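Local coordinates for protein omega transaminase (Pseudomonas sp., PDB 5LHA) that probably transfers amino groups between amines and oxo acids or ketones through a pyridoxal phosphate cofactor, held here in its pyridoxamine phosphate form, at residues N16-F21 and P31-T36; D101-L106 and V118-G123; G108-E113 and C275-R280; W191-P196 and D391-K396; M387-L392 and K429-P434. All coordinates share one frame; numbering follows the deposited sequence.

Contact 1: N16-F21 and P31-T36; sequences NAEKKF and PHRDKT
Lys19 and Asp34 mark where the two segments come nearest, their CA atoms 7.1 Å apart, and the touching parts run at about a right angle (103°). The motif is a salt-bridge network of Glu18, Arg33 and Asp34, built where an N-terminal loop meets a short 3-10 turn (32-34). The Arg33 chain bends at chi3 (66°), which turns its guanidinium edge to the loop. There Arg33 NH1 donates to Lys19 O at 2.9 Å, coming from above the carbonyl plane, while Arg33 NH2 makes a weak hydrogen bond, part of a salt bridge, to Glu18 OE2 at 3.0 Å. Asp34 OD1 lies 3.6 Å from Arg33 NH2 but well out of the guanidinium plane, a pairing of charges alone. Because the two acids stand close together, the arginine between them probably offsets their repulsion. The Lys19 and Arg33 chains run alongside each other with opposite headings, Lys19 CB 3.2 Å from Arg33 NH1. Next door, Lys19 CG sits over the centre of the Phe21 ring, whose edge-to-face partners are His23 of the same chain and Phe100 of the second subunit; Lys20 forms a salt bridge with Glu104 of that subunit, so the loop belongs to the subunit interface. Lys19 NZ also hydrogen-bonds His23, and its modelled approach to Arg33 O is too short to trust. Lys19 NZ meets Thr36 OG1 tip to tip in a 2.7 Å hydrogen bond.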
# COMPACT_ATOMS: atom_id res chain seq x y z
N ASN A 16 34.35 -31.69 0.84
CA ASN A 16 34.18 -31.35 2.25
C ASN A 16 34.07 -29.85 2.53
O ASN A 16 33.83 -29.49 3.69
CB ASN A 16 35.33 -31.93 3.11
CG ASN A 16 35.22 -33.44 3.32
OD1 ASN A 16 35.98 -34.22 2.75
ND2 ASN A 16 34.27 -33.85 4.16
N ALA A 17 34.23 -28.99 1.53
CA ALA A 17 34.30 -27.55 1.77
C ALA A 17 33.04 -27.03 2.48
O ALA A 17 31.92 -27.48 2.23
CB ALA A 17 34.50 -26.80 0.45
N GLU A 18 33.24 -26.05 3.36
CA GLU A 18 32.13 -25.41 4.04
C GLU A 18 31.48 -24.35 3.15
O GLU A 18 32.14 -23.67 2.36
CB GLU A 18 32.56 -24.80 5.37
CG GLU A 18 31.39 -24.28 6.18
CD GLU A 18 30.36 -25.36 6.46
OE1 GLU A 18 30.75 -26.54 6.60
OE2 GLU A 18 29.15 -25.02 6.51
N LYS A 19 30.17 -24.21 3.30
CA LYS A 19 29.33 -23.41 2.42
C LYS A 19 29.00 -22.07 3.08
O LYS A 19 28.27 -22.03 4.08
CB LYS A 19 28.07 -24.20 2.07
CG LYS A 19 27.28 -23.65 0.91
CD LYS A 19 26.06 -24.51 0.63
CE LYS A 19 26.48 -25.85 0.06
NZ LYS A 19 25.33 -26.76 -0.25
N LYS A 20 29.57 -20.99 2.56
CA LYS A 20 29.36 -19.65 3.09
C LYS A 20 28.40 -18.82 2.23
O LYS A 20 28.20 -17.63 2.50
CB LYS A 20 30.70 -18.91 3.20
CG LYS A 20 31.74 -19.63 4.03
CD LYS A 20 31.29 -19.83 5.46
CE LYS A 20 32.47 -19.69 6.43
NZ LYS A 20 33.66 -20.50 6.02
N PHE A 21 27.78 -19.42 1.22
CA PHE A 21 26.80 -18.74 0.41
C PHE A 21 25.47 -19.47 0.50
O PHE A 21 25.39 -20.63 0.93
CB PHE A 21 27.24 -18.62 -1.06
CG PHE A 21 27.46 -19.94 -1.73
CD1 PHE A 21 26.42 -20.60 -2.37
CD2 PHE A 21 28.72 -20.52 -1.74
CE1 PHE A 21 26.63 -21.82 -2.99
CE2 PHE A 21 28.94 -21.74 -2.36
CZ PHE A 21 27.89 -22.39 -2.99
N PRO A 31 20.22 -30.84 7.53
CA PRO A 31 21.47 -31.11 6.82
C PRO A 31 21.37 -30.92 5.31
O PRO A 31 22.38 -31.07 4.63
CB PRO A 31 21.73 -32.57 7.16
CG PRO A 31 20.35 -33.17 7.33
CD PRO A 31 19.41 -32.06 7.71
N HIS A 32 20.17 -30.62 4.81
CA HIS A 32 20.00 -30.47 3.36
C HIS A 32 20.92 -29.41 2.78
O HIS A 32 21.38 -29.54 1.65
CB HIS A 32 18.54 -30.14 3.04
CG HIS A 32 18.31 -29.81 1.60
ND1 HIS A 32 18.09 -30.78 0.64
CD2 HIS A 32 18.23 -28.62 0.95
CE1 HIS A 32 17.91 -30.20 -0.53
NE2 HIS A 32 17.99 -28.89 -0.37
N ARG A 33 21.21 -28.35 3.55
CA ARG A 33 22.00 -27.25 3.00
C ARG A 33 23.38 -27.72 2.56
O ARG A 33 23.97 -27.14 1.65
CB ARG A 33 22.16 -26.14 4.03
CG ARG A 33 22.66 -24.85 3.40
CD ARG A 33 22.93 -23.79 4.44
NE ARG A 33 24.04 -24.19 5.30
CZ ARG A 33 25.32 -23.90 5.04
NH1 ARG A 33 25.62 -23.21 3.95
NH2 ARG A 33 26.28 -24.29 5.86
N ASP A 34 23.91 -28.77 3.20
CA ASP A 34 25.28 -29.23 3.00
C ASP A 34 25.44 -30.18 1.82
O ASP A 34 26.58 -30.49 1.45
CB ASP A 34 25.80 -29.91 4.27
CG ASP A 34 26.09 -28.92 5.38
OD1 ASP A 34 26.50 -27.78 5.09
OD2 ASP A 34 25.93 -29.30 6.56
N LYS A 35 24.35 -30.67 1.25
CA LYS A 35 24.43 -31.40 -0.00
C LYS A 35 24.71 -30.43 -1.14
O LYS A 35 24.18 -29.32 -1.17
CB LYS A 35 23.13 -32.17 -0.26
CG LYS A 35 23.17 -33.08 -1.48
CD LYS A 35 21.85 -33.04 -2.24
CE LYS A 35 21.66 -31.73 -3.01
NZ LYS A 35 22.41 -31.73 -4.31
N THR A 36 25.59 -30.83 -2.06
CA THR A 36 25.91 -29.98 -3.20
C THR A 36 26.36 -30.87 -4.35
O THR A 36 27.11 -31.83 -4.14
CB THR A 36 27.02 -28.96 -2.89
OG1 THR A 36 26.91 -28.49 -1.54
CG2 THR A 36 26.92 -27.77 -3.84

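Contact 2: D101-L106 and V118-G123; sequences DLAERL and VLFSSG
Phe120 turns the edge of its ring to Ala103, whose backbone N lies near the ring plane 3.8 Å from Phe120 CZ, while one face has Val118 CG1 over its centre, 3.6 Å above the plane. The pair belongs to a helix-on-sheet layer in the PLP fold type I: segment 101-106 of helix 97-109 packs on segment 118-121 of strand 115-121, an outermost strand of its seven-stranded sheet within this chain, the segment axes 9.5 Å apart and their directions 125° apart. Phe120 has its CG beside the backbone N (chi1 -75°), which sends the ring toward the helix, where Leu102 and Leu106, one turn apart, both meet its CE1. Val118, two residues earlier on the strand, brings CG2 to 4.3 Å from Ala103 CB and CG1 to 4.2 Å from Leu106 CD1. No hydrogen bond crosses; the match is apolar and every touching residue is buried. Phe21 of the second subunit packs on Ala103 and Phe120, which extends the cluster into the interface with that subunit. Further along, Gly123 touches the cofactor and stands at the N-cap of the next helix. The ring carbon Phe120 CE1 meets Leu102 CD2 at 3.5 Å and Leu106 CD1 at 3.6 Å.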
# COMPACT_ATOMS: atom_id res chain seq x y z
N ASP A 101 26.29 -0.04 -30.40
CA ASP A 101 26.20 -1.16 -31.33
C ASP A 101 25.03 -2.07 -30.99
O ASP A 101 24.23 -2.41 -31.87
CB ASP A 101 27.51 -1.95 -31.30
CG ASP A 101 28.72 -1.12 -31.70
OD1 ASP A 101 28.54 -0.09 -32.39
OD2 ASP A 101 29.85 -1.51 -31.34
N LEU A 102 24.91 -2.47 -29.72
CA LEU A 102 23.88 -3.42 -29.31
C LEU A 102 22.48 -2.80 -29.32
O LEU A 102 21.50 -3.48 -29.64
CB LEU A 102 24.22 -3.97 -27.92
CG LEU A 102 23.33 -5.08 -27.36
CD1 LEU A 102 23.29 -6.26 -28.32
CD2 LEU A 102 23.79 -5.51 -25.98
N ALA A 103 22.36 -1.53 -28.91
CA ALA A 103 21.06 -0.86 -28.97
C ALA A 103 20.55 -0.77 -30.41
O ALA A 103 19.38 -1.06 -30.69
CB ALA A 103 21.16 0.53 -28.34
N GLU A 104 21.41 -0.33 -31.33
CA GLU A 104 21.07 -0.36 -32.74
C GLU A 104 20.73 -1.77 -33.19
O GLU A 104 19.76 -1.98 -33.94
CB GLU A 104 22.23 0.20 -33.56
CG GLU A 104 22.03 0.20 -35.07
CD GLU A 104 21.13 1.34 -35.55
OE1 GLU A 104 20.84 2.26 -34.77
OE2 GLU A 104 20.73 1.30 -36.73
N ARG A 105 21.51 -2.76 -32.74
CA ARG A 105 21.31 -4.15 -33.13
C ARG A 105 19.97 -4.68 -32.63
O ARG A 105 19.23 -5.32 -33.38
CB ARG A 105 22.46 -5.01 -32.59
CG ARG A 105 22.36 -6.49 -32.89
CD ARG A 105 22.86 -6.83 -34.27
NE ARG A 105 22.70 -8.26 -34.55
CZ ARG A 105 23.66 -9.17 -34.41
NH1 ARG A 105 24.87 -8.82 -34.01
NH2 ARG A 105 23.39 -10.44 -34.69
N LEU A 106 19.65 -4.43 -31.36
CA LEU A 106 18.42 -4.95 -30.78
C LEU A 106 17.19 -4.33 -31.44
O LEU A 106 16.25 -5.03 -31.83
CB LEU A 106 18.42 -4.70 -29.28
CG LEU A 106 19.41 -5.57 -28.49
CD1 LEU A 106 19.56 -5.10 -27.06
CD2 LEU A 106 18.96 -7.02 -28.54
N VAL A 118 16.05 1.09 -25.93
CA VAL A 118 16.50 0.04 -25.02
C VAL A 118 16.96 0.69 -23.72
O VAL A 118 17.66 1.71 -23.74
CB VAL A 118 17.66 -0.80 -25.61
CG1 VAL A 118 17.90 -2.03 -24.75
CG2 VAL A 118 17.40 -1.17 -27.06
N LEU A 119 16.54 0.11 -22.59
CA LEU A 119 17.12 0.41 -21.29
C LEU A 119 17.82 -0.86 -20.80
O LEU A 119 17.16 -1.84 -20.43
CB LEU A 119 16.07 0.89 -20.30
CG LEU A 119 16.60 1.94 -19.31
CD1 LEU A 119 15.45 2.65 -18.64
CD2 LEU A 119 17.52 1.32 -18.27
N PHE A 120 19.15 -0.81 -20.78
CA PHE A 120 19.98 -1.97 -20.48
C PHE A 120 20.06 -2.20 -18.97
O PHE A 120 19.89 -1.28 -18.16
CB PHE A 120 21.39 -1.81 -21.06
CG PHE A 120 21.46 -1.99 -22.55
CD1 PHE A 120 21.36 -3.25 -23.12
CD2 PHE A 120 21.60 -0.89 -23.39
CE1 PHE A 120 21.41 -3.40 -24.50
CE2 PHE A 120 21.65 -1.05 -24.76
CZ PHE A 120 21.56 -2.31 -25.31
N SER A 121 20.36 -3.44 -18.61
CA SER A 121 20.47 -3.85 -17.22
C SER A 121 21.32 -5.12 -17.19
O SER A 121 22.08 -5.38 -18.13
CB SER A 121 19.06 -4.00 -16.62
OG SER A 121 18.32 -5.04 -17.25
N SER A 122 21.19 -5.90 -16.12
CA SER A 122 22.09 -7.04 -15.91
C SER A 122 21.39 -8.38 -15.79
O SER A 122 22.08 -9.41 -15.72
CB SER A 122 22.92 -6.82 -14.64
OG SER A 122 23.75 -5.68 -14.77
N GLY A 123 20.06 -8.42 -15.82
CA GLY A 123 19.38 -9.69 -15.67
C GLY A 123 17.90 -9.52 -15.93
O GLY A 123 17.43 -8.44 -16.27

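Contact 3: G108-E113 and C275-R280; sequences GMFAQE and CMLGSR
Arg280 grips Glu113 side-on, and this is the tight polar part of the contact. Arg280 NH2 donates to Glu113 OE1 at 2.8 Å and Arg280 NE to Glu113 OE2 at 3.1 Å, both nearly straight and both on the syn side of the carboxylate. Arg280 NH2 also donates (3.0 Å, 163°) to Met109 O, which lies in the guanidinium plane, so three bonds fix the rotation of the group. The Arg280 chain, bent at chi3 (-65°), carries the guanidinium sidelong to the carboxylate. Beside it the apolar part is equally close: Phe110 CE1 touches Leu277 CG at 3.5 Å, with the Arg280 NH2 at the ring's edge. Met109 and Met276 cross at about a right angle, Met109 CE to Met276 SD 3.6 Å, covered by helix 335-350. In the PLP fold type I framework this joins the end of helix 97-109 and the turn after it to the short helix 278-281 and the loop before it. Phe110 and Leu277 are backed by Leu289 of strand 288-291, while Glu265 accepts hydrogen bonds from Gly278 N and Ser279 OG. On the looser solvent side, exposed Gln112 lays its amide nearly parallel over one guanidinium face, where Gln112 NE2 lies 3.3 Å from Arg280 NE; both are donors, and no hydrogen bond joins them.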
# COMPACT_ATOMS: atom_id res chain seq x y z
N GLY A 108 16.98 -3.14 -34.34
CA GLY A 108 16.87 -3.65 -35.70
C GLY A 108 16.25 -5.04 -35.76
O GLY A 108 15.45 -5.32 -36.65
N MET A 109 16.64 -5.92 -34.83
CA MET A 109 16.09 -7.28 -34.80
C MET A 109 14.59 -7.28 -34.55
O MET A 109 13.88 -8.18 -35.02
CB MET A 109 16.74 -8.09 -33.69
CG MET A 109 18.17 -8.48 -33.90
SD MET A 109 18.63 -9.48 -32.48
CE MET A 109 17.88 -11.05 -32.91
N PHE A 110 14.10 -6.32 -33.79
CA PHE A 110 12.70 -6.27 -33.38
C PHE A 110 11.98 -5.06 -33.98
O PHE A 110 11.13 -4.44 -33.35
CB PHE A 110 12.58 -6.28 -31.86
CG PHE A 110 13.32 -7.41 -31.22
CD1 PHE A 110 13.05 -8.73 -31.56
CD2 PHE A 110 14.30 -7.17 -30.26
CE1 PHE A 110 13.73 -9.77 -30.97
CE2 PHE A 110 14.98 -8.21 -29.67
CZ PHE A 110 14.70 -9.51 -30.02
N ALA A 111 12.34 -4.71 -35.22
CA ALA A 111 11.59 -3.68 -35.92
C ALA A 111 10.16 -4.14 -36.16
O ALA A 111 9.22 -3.34 -36.11
CB ALA A 111 12.27 -3.33 -37.24
N GLN A 112 9.97 -5.44 -36.41
CA GLN A 112 8.63 -6.00 -36.55
C GLN A 112 7.73 -5.62 -35.39
O GLN A 112 6.52 -5.49 -35.56
CB GLN A 112 8.73 -7.52 -36.69
CG GLN A 112 7.39 -8.22 -36.84
CD GLN A 112 7.52 -9.72 -37.04
OE1 GLN A 112 6.58 -10.47 -36.78
NE2 GLN A 112 8.68 -10.16 -37.52
N GLU A 113 8.31 -5.43 -34.20
CA GLU A 113 7.56 -4.99 -33.04
C GLU A 113 7.69 -3.49 -32.78
O GLU A 113 7.29 -3.02 -31.72
CB GLU A 113 7.98 -5.79 -31.81
CG GLU A 113 7.61 -7.27 -31.88
CD GLU A 113 8.41 -8.04 -32.91
OE1 GLU A 113 9.59 -7.70 -33.13
OE2 GLU A 113 7.84 -8.98 -33.52
N CYS A 275 11.01 -19.44 -32.12
CA CYS A 275 10.93 -18.15 -32.77
C CYS A 275 11.84 -17.19 -32.03
O CYS A 275 12.13 -17.38 -30.84
CB CYS A 275 9.46 -17.68 -32.79
SG CYS A 275 9.07 -16.30 -33.84
N MET A 276 12.31 -16.15 -32.73
CA MET A 276 13.20 -15.17 -32.09
C MET A 276 12.53 -14.49 -30.91
O MET A 276 13.21 -14.05 -29.97
CB MET A 276 13.68 -14.14 -33.11
CG MET A 276 14.89 -13.33 -32.66
SD MET A 276 16.40 -14.30 -32.50
CE MET A 276 16.90 -14.48 -34.21
N LEU A 277 11.21 -14.36 -30.94
CA LEU A 277 10.42 -13.97 -29.79
C LEU A 277 9.25 -14.93 -29.64
O LEU A 277 8.73 -15.44 -30.64
CB LEU A 277 9.88 -12.54 -29.91
CG LEU A 277 10.86 -11.39 -29.86
CD1 LEU A 277 10.11 -10.09 -30.10
CD2 LEU A 277 11.57 -11.38 -28.51
N GLY A 278 8.89 -15.21 -28.39
CA GLY A 278 7.66 -15.95 -28.14
C GLY A 278 6.43 -15.19 -28.58
O GLY A 278 5.47 -15.78 -29.08
N SER A 279 6.42 -13.86 -28.38
CA SER A 279 5.29 -13.04 -28.80
C SER A 279 5.16 -13.01 -30.31
O SER A 279 4.05 -13.12 -30.85
CB SER A 279 5.46 -11.62 -28.27
OG SER A 279 6.68 -11.09 -28.74
N ARG A 280 6.28 -12.84 -31.01
CA ARG A 280 6.28 -12.94 -32.46
C ARG A 280 5.79 -14.31 -32.93
O ARG A 280 5.07 -14.42 -33.93
CB ARG A 280 7.68 -12.66 -33.00
CG ARG A 280 7.77 -12.63 -34.52
CD ARG A 280 9.20 -12.47 -34.99
NE ARG A 280 9.73 -11.17 -34.58
CZ ARG A 280 10.98 -10.76 -34.77
NH1 ARG A 280 11.87 -11.55 -35.39
NH2 ARG A 280 11.34 -9.56 -34.35

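Contact 4: W191-P196 and D391-K396; sequences WLYRNP and DLVSDK
Arg194 reaches Asp391 end-on: Arg194 NH1 donates to Asp391 OD2 at 2.8 Å and Arg194 NH2 to Asp391 OD1 at 3.1 Å, with a weaker, longer bond from NH1 to OD1. The Arg194 chain leaves beside its backbone N (chi1 -65°) and runs straight as far as NE, and the extended chain carries the guanidinium out to the carboxylate. Asp391 has CG opposite its backbone N (chi1 -159°), and its carboxylate is twisted 41° from the guanidinium; OD2 is met on the syn side, OD1 from above the carboxylate plane. Aromatic groups frame the pair. Tyr193 CD2 lies 3.6 Å above one guanidinium face, offset toward its rim, and the Trp191 edge brings CZ2 to 3.7 Å from Asp391 OD2. Val393 CG1 sits at the Tyr193 ring edge, 3.6 Å from Tyr193 OH, and 3.4 Å from Arg194 NH2. A water bonded to Tyr193 OH donates weakly to Lys396 O. In this PLP fold type I chain the salt bridge joins a loop that follows an edge strand of one sheet, 184-187, to strand 387-393 of the other. Replacing Arg194 with a leucine would probably leave the buried carboxylate without one of its charged mates and the carbonyl of Arg399, bonded by NE, without that donor. Arg382 bridges Asp391 OD2 from strand 378-384, so two arginines share this carboxylate, which is likely to favour its ionised form.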
# COMPACT_ATOMS: atom_id res chain seq x y z
N TRP A 191 -4.23 -22.77 -18.99
CA TRP A 191 -3.50 -24.00 -18.71
C TRP A 191 -4.46 -25.17 -18.89
O TRP A 191 -5.42 -25.31 -18.13
CB TRP A 191 -2.94 -23.97 -17.29
CG TRP A 191 -2.00 -25.09 -16.91
CD1 TRP A 191 -1.43 -26.02 -17.75
CD2 TRP A 191 -1.52 -25.40 -15.60
NE1 TRP A 191 -0.62 -26.87 -17.03
CE2 TRP A 191 -0.67 -26.52 -15.71
CE3 TRP A 191 -1.74 -24.84 -14.33
CZ2 TRP A 191 -0.03 -27.09 -14.60
CZ3 TRP A 191 -1.11 -25.40 -13.24
CH2 TRP A 191 -0.26 -26.51 -13.38
N LEU A 192 -4.23 -25.97 -19.93
CA LEU A 192 -5.17 -27.04 -20.26
C LEU A 192 -5.17 -28.14 -19.19
O LEU A 192 -6.23 -28.69 -18.87
CB LEU A 192 -4.82 -27.64 -21.62
CG LEU A 192 -5.11 -26.83 -22.88
CD1 LEU A 192 -4.05 -27.14 -23.94
CD2 LEU A 192 -6.50 -27.16 -23.38
N TYR A 193 -4.01 -28.43 -18.61
CA TYR A 193 -3.92 -29.54 -17.67
C TYR A 193 -4.65 -29.22 -16.36
O TYR A 193 -5.27 -30.11 -15.76
CB TYR A 193 -2.46 -29.91 -17.42
CG TYR A 193 -2.29 -31.31 -16.86
CD1 TYR A 193 -2.71 -32.42 -17.59
CD2 TYR A 193 -1.77 -31.51 -15.59
CE1 TYR A 193 -2.58 -33.70 -17.08
CE2 TYR A 193 -1.64 -32.79 -15.07
CZ TYR A 193 -2.05 -33.88 -15.81
OH TYR A 193 -1.92 -35.16 -15.29
N ARG A 194 -4.56 -27.97 -15.88
CA ARG A 194 -5.22 -27.56 -14.63
C ARG A 194 -5.79 -26.16 -14.82
O ARG A 194 -5.02 -25.20 -14.98
CB ARG A 194 -4.25 -27.56 -13.45
CG ARG A 194 -3.68 -28.91 -13.05
CD ARG A 194 -2.93 -28.81 -11.73
NE ARG A 194 -2.29 -30.07 -11.35
CZ ARG A 194 -1.11 -30.49 -11.81
NH1 ARG A 194 -0.42 -29.75 -12.67
NH2 ARG A 194 -0.63 -31.65 -11.40
N ASN A 195 -7.12 -26.02 -14.78
CA ASN A 195 -7.76 -24.72 -14.88
C ASN A 195 -9.10 -24.77 -14.17
O ASN A 195 -9.66 -25.86 -13.98
CB ASN A 195 -7.90 -24.26 -16.34
CG ASN A 195 -8.71 -25.22 -17.20
OD1 ASN A 195 -9.93 -25.18 -17.21
ND2 ASN A 195 -8.01 -26.09 -17.92
N PRO A 196 -9.64 -23.62 -13.75
CA PRO A 196 -10.91 -23.61 -12.99
C PRO A 196 -12.11 -24.23 -13.69
O PRO A 196 -13.08 -24.57 -13.01
CB PRO A 196 -11.15 -22.11 -12.75
CG PRO A 196 -9.82 -21.51 -12.78
CD PRO A 196 -8.98 -22.30 -13.74
N ASP A 391 4.81 -33.34 -15.94
CA ASP A 391 3.97 -33.02 -14.79
C ASP A 391 3.65 -34.30 -14.01
O ASP A 391 2.87 -35.14 -14.47
CB ASP A 391 2.71 -32.29 -15.24
CG ASP A 391 2.08 -31.50 -14.12
OD1 ASP A 391 2.04 -32.02 -12.98
OD2 ASP A 391 1.67 -30.35 -14.38
N LEU A 392 4.22 -34.42 -12.82
CA LEU A 392 4.05 -35.61 -12.01
C LEU A 392 2.88 -35.40 -11.06
O LEU A 392 2.79 -34.37 -10.38
CB LEU A 392 5.33 -35.94 -11.22
CG LEU A 392 6.68 -36.04 -11.95
CD1 LEU A 392 7.79 -36.34 -10.96
CD2 LEU A 392 6.67 -37.08 -13.08
N VAL A 393 1.97 -36.38 -11.03
CA VAL A 393 0.76 -36.31 -10.24
C VAL A 393 0.67 -37.56 -9.37
O VAL A 393 1.29 -38.59 -9.65
CB VAL A 393 -0.50 -36.20 -11.12
CG1 VAL A 393 -0.38 -35.00 -12.03
CG2 VAL A 393 -0.70 -37.48 -11.92
N SER A 394 -0.10 -37.45 -8.29
CA SER A 394 -0.42 -38.61 -7.47
C SER A 394 -1.64 -39.36 -7.99
O SER A 394 -1.80 -40.55 -7.68
CB SER A 394 -0.65 -38.18 -6.02
OG SER A 394 -1.41 -36.99 -5.94
N ASP A 395 -2.49 -38.69 -8.78
CA ASP A 395 -3.75 -39.26 -9.25
C ASP A 395 -3.98 -38.77 -10.66
O ASP A 395 -4.03 -37.56 -10.91
CB ASP A 395 -4.91 -38.85 -8.33
CG ASP A 395 -6.25 -39.46 -8.75
OD1 ASP A 395 -6.66 -39.30 -9.92
OD2 ASP A 395 -6.90 -40.11 -7.90
N LYS A 396 -4.13 -39.72 -11.59
CA LYS A 396 -4.34 -39.36 -12.99
C LYS A 396 -5.67 -38.63 -13.19
O LYS A 396 -5.73 -37.66 -13.95
CB LYS A 396 -4.27 -40.62 -13.87
CG LYS A 396 -2.86 -41.23 -13.99
CD LYS A 396 -2.84 -42.54 -14.79
CE LYS A 396 -3.70 -43.63 -14.16
NZ LYS A 396 -3.20 -44.14 -12.83
O HOH W 1 -3.40 -36.91 -16.40

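Contact 5: M387-L392 and K429-P434; sequences MIALDL and KIILSP
Leu390 and Ile430 face each other as a hydrogen-bonded pair, Leu390 N to Ile430 O at 2.9 Å and Ile430 N to Leu390 O at 3.0 Å. Ile388 and Leu432 form the second such pair, making an antiparallel beta ladder of neighbouring strands in a seven-stranded mixed sheet; the strand directions lie 164° apart. The non-hydrogen-bonded pair Ala389 with Ile431 comes between them, and Asp391 with Lys429 lies beyond Leu390 with Ile430. On the face of Ile388, Leu390, Ile430 and Leu432, Leu390 CD1 lies 3.9 Å from Leu432 CG, and Ile388 CG2 lies 4.0 Å from Leu432 CD1. With an alanine in place of Leu432, a gap is likely to open beside Leu390 CD1 and Ile388 CG2. On the flanking strands, Val423 of 421-426 packs on Ile430 and Leu432, and Val381 of 378-384 on Ile388 and Leu390. On the other face Lys429 CE lies 3.6 Å from Asp391 OD2, which Arg194 holds, with Lys429 NZ beyond salt-bridge range. There, too, Ala389 CB touches Ile431 CD1 at 3.7 Å.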
# COMPACT_ATOMS: atom_id res chain seq x y z
N MET A 387 11.73 -25.91 -24.43
CA MET A 387 11.26 -25.90 -23.05
C MET A 387 10.14 -26.91 -22.91
O MET A 387 9.16 -26.87 -23.66
CB MET A 387 10.79 -24.50 -22.61
CG MET A 387 9.79 -23.82 -23.52
SD MET A 387 9.80 -22.03 -23.31
CE MET A 387 9.42 -21.84 -21.57
N ILE A 388 10.31 -27.86 -21.99
CA ILE A 388 9.39 -28.97 -21.80
C ILE A 388 9.26 -29.22 -20.31
O ILE A 388 10.20 -29.00 -19.54
CB ILE A 388 9.89 -30.24 -22.54
CG1 ILE A 388 9.75 -30.08 -24.05
CG2 ILE A 388 9.13 -31.48 -22.08
CD1 ILE A 388 10.56 -31.07 -24.85
N ALA A 389 8.07 -29.64 -19.88
CA ALA A 389 7.85 -30.03 -18.49
C ALA A 389 7.12 -31.36 -18.43
O ALA A 389 6.17 -31.60 -19.19
CB ALA A 389 7.05 -28.98 -17.72
N LEU A 390 7.57 -32.21 -17.52
CA LEU A 390 6.88 -33.45 -17.20
C LEU A 390 6.12 -33.22 -15.90
O LEU A 390 6.73 -32.88 -14.88
CB LEU A 390 7.88 -34.61 -17.06
CG LEU A 390 8.78 -34.91 -18.27
CD1 LEU A 390 10.10 -34.16 -18.14
CD2 LEU A 390 9.04 -36.41 -18.42
N ASP A 391 4.81 -33.34 -15.94
CA ASP A 391 3.97 -33.02 -14.79
C ASP A 391 3.65 -34.30 -14.01
O ASP A 391 2.87 -35.14 -14.47
CB ASP A 391 2.71 -32.29 -15.24
CG ASP A 391 2.08 -31.50 -14.12
OD1 ASP A 391 2.04 -32.02 -12.98
OD2 ASP A 391 1.67 -30.35 -14.38
N LEU A 392 4.22 -34.42 -12.82
CA LEU A 392 4.05 -35.61 -12.01
C LEU A 392 2.88 -35.40 -11.06
O LEU A 392 2.79 -34.37 -10.38
CB LEU A 392 5.33 -35.94 -11.22
CG LEU A 392 6.68 -36.04 -11.95
CD1 LEU A 392 7.79 -36.34 -10.96
CD2 LEU A 392 6.67 -37.08 -13.08
N LYS A 429 7.24 -30.98 -11.05
CA LYS A 429 7.47 -30.99 -12.49
C LYS A 429 8.97 -31.04 -12.78
O LYS A 429 9.76 -30.33 -12.15
CB LYS A 429 6.87 -29.73 -13.13
CG LYS A 429 5.46 -29.41 -12.64
CD LYS A 429 4.92 -28.13 -13.27
CE LYS A 429 3.54 -27.81 -12.73
NZ LYS A 429 3.56 -27.67 -11.24
N ILE A 430 9.35 -31.88 -13.74
CA ILE A 430 10.72 -31.94 -14.23
C ILE A 430 10.83 -31.03 -15.44
O ILE A 430 10.09 -31.19 -16.42
CB ILE A 430 11.14 -33.38 -14.60
CG1 ILE A 430 10.81 -34.38 -13.49
CG2 ILE A 430 12.62 -33.43 -14.92
CD1 ILE A 430 11.78 -34.36 -12.33
N ILE A 431 11.75 -30.07 -15.38
CA ILE A 431 11.97 -29.12 -16.47
C ILE A 431 13.14 -29.60 -17.32
O ILE A 431 14.22 -29.92 -16.79
CB ILE A 431 12.23 -27.70 -15.94
CG1 ILE A 431 11.05 -27.19 -15.10
CG2 ILE A 431 12.56 -26.75 -17.07
CD1 ILE A 431 9.69 -27.45 -15.71
N LEU A 432 12.94 -29.61 -18.64
CA LEU A 432 13.98 -29.84 -19.63
C LEU A 432 14.21 -28.53 -20.37
O LEU A 432 13.28 -27.97 -20.94
CB LEU A 432 13.55 -30.93 -20.61
CG LEU A 432 12.92 -32.19 -20.02
CD1 LEU A 432 12.62 -33.24 -21.08
CD2 LEU A 432 13.78 -32.79 -18.92
N SER A 433 15.45 -28.03 -20.36
CA SER A 433 15.74 -26.77 -21.07
C SER A 433 17.18 -26.73 -21.56
O SER A 433 17.97 -25.87 -21.13
CB SER A 433 15.42 -25.57 -20.19
OG SER A 433 16.28 -25.51 -19.07
N PRO A 434 17.55 -27.61 -22.48
CA PRO A 434 18.96 -27.74 -22.88
C PRO A 434 19.38 -26.62 -23.80
O PRO A 434 18.53 -25.81 -24.23
CB PRO A 434 18.97 -29.09 -23.60
CG PRO A 434 17.62 -29.15 -24.24
CD PRO A 434 16.68 -28.52 -23.25

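From the N terminus, contact 1 closes first, a short loop over strand 26-27 that lies against the second subunit. Contact 2 follows in series, folding helix 97-109 back on strand 115-121, and it too touches that subunit. Contact 3 opens on the same helix, inside the loop of contact 2, and runs on to 275-280, so the two cross. Contact 4 opens within the span of contact 3 and closes beyond it, at 391-396, crossing it as well and linking the loop after strand 184-187 to the other sheet. Contact 5 begins on the strand where contact 4 ends, sharing Asp391 and Leu392, and joins it to strand 429-432; Trp191 also packs on Lys429.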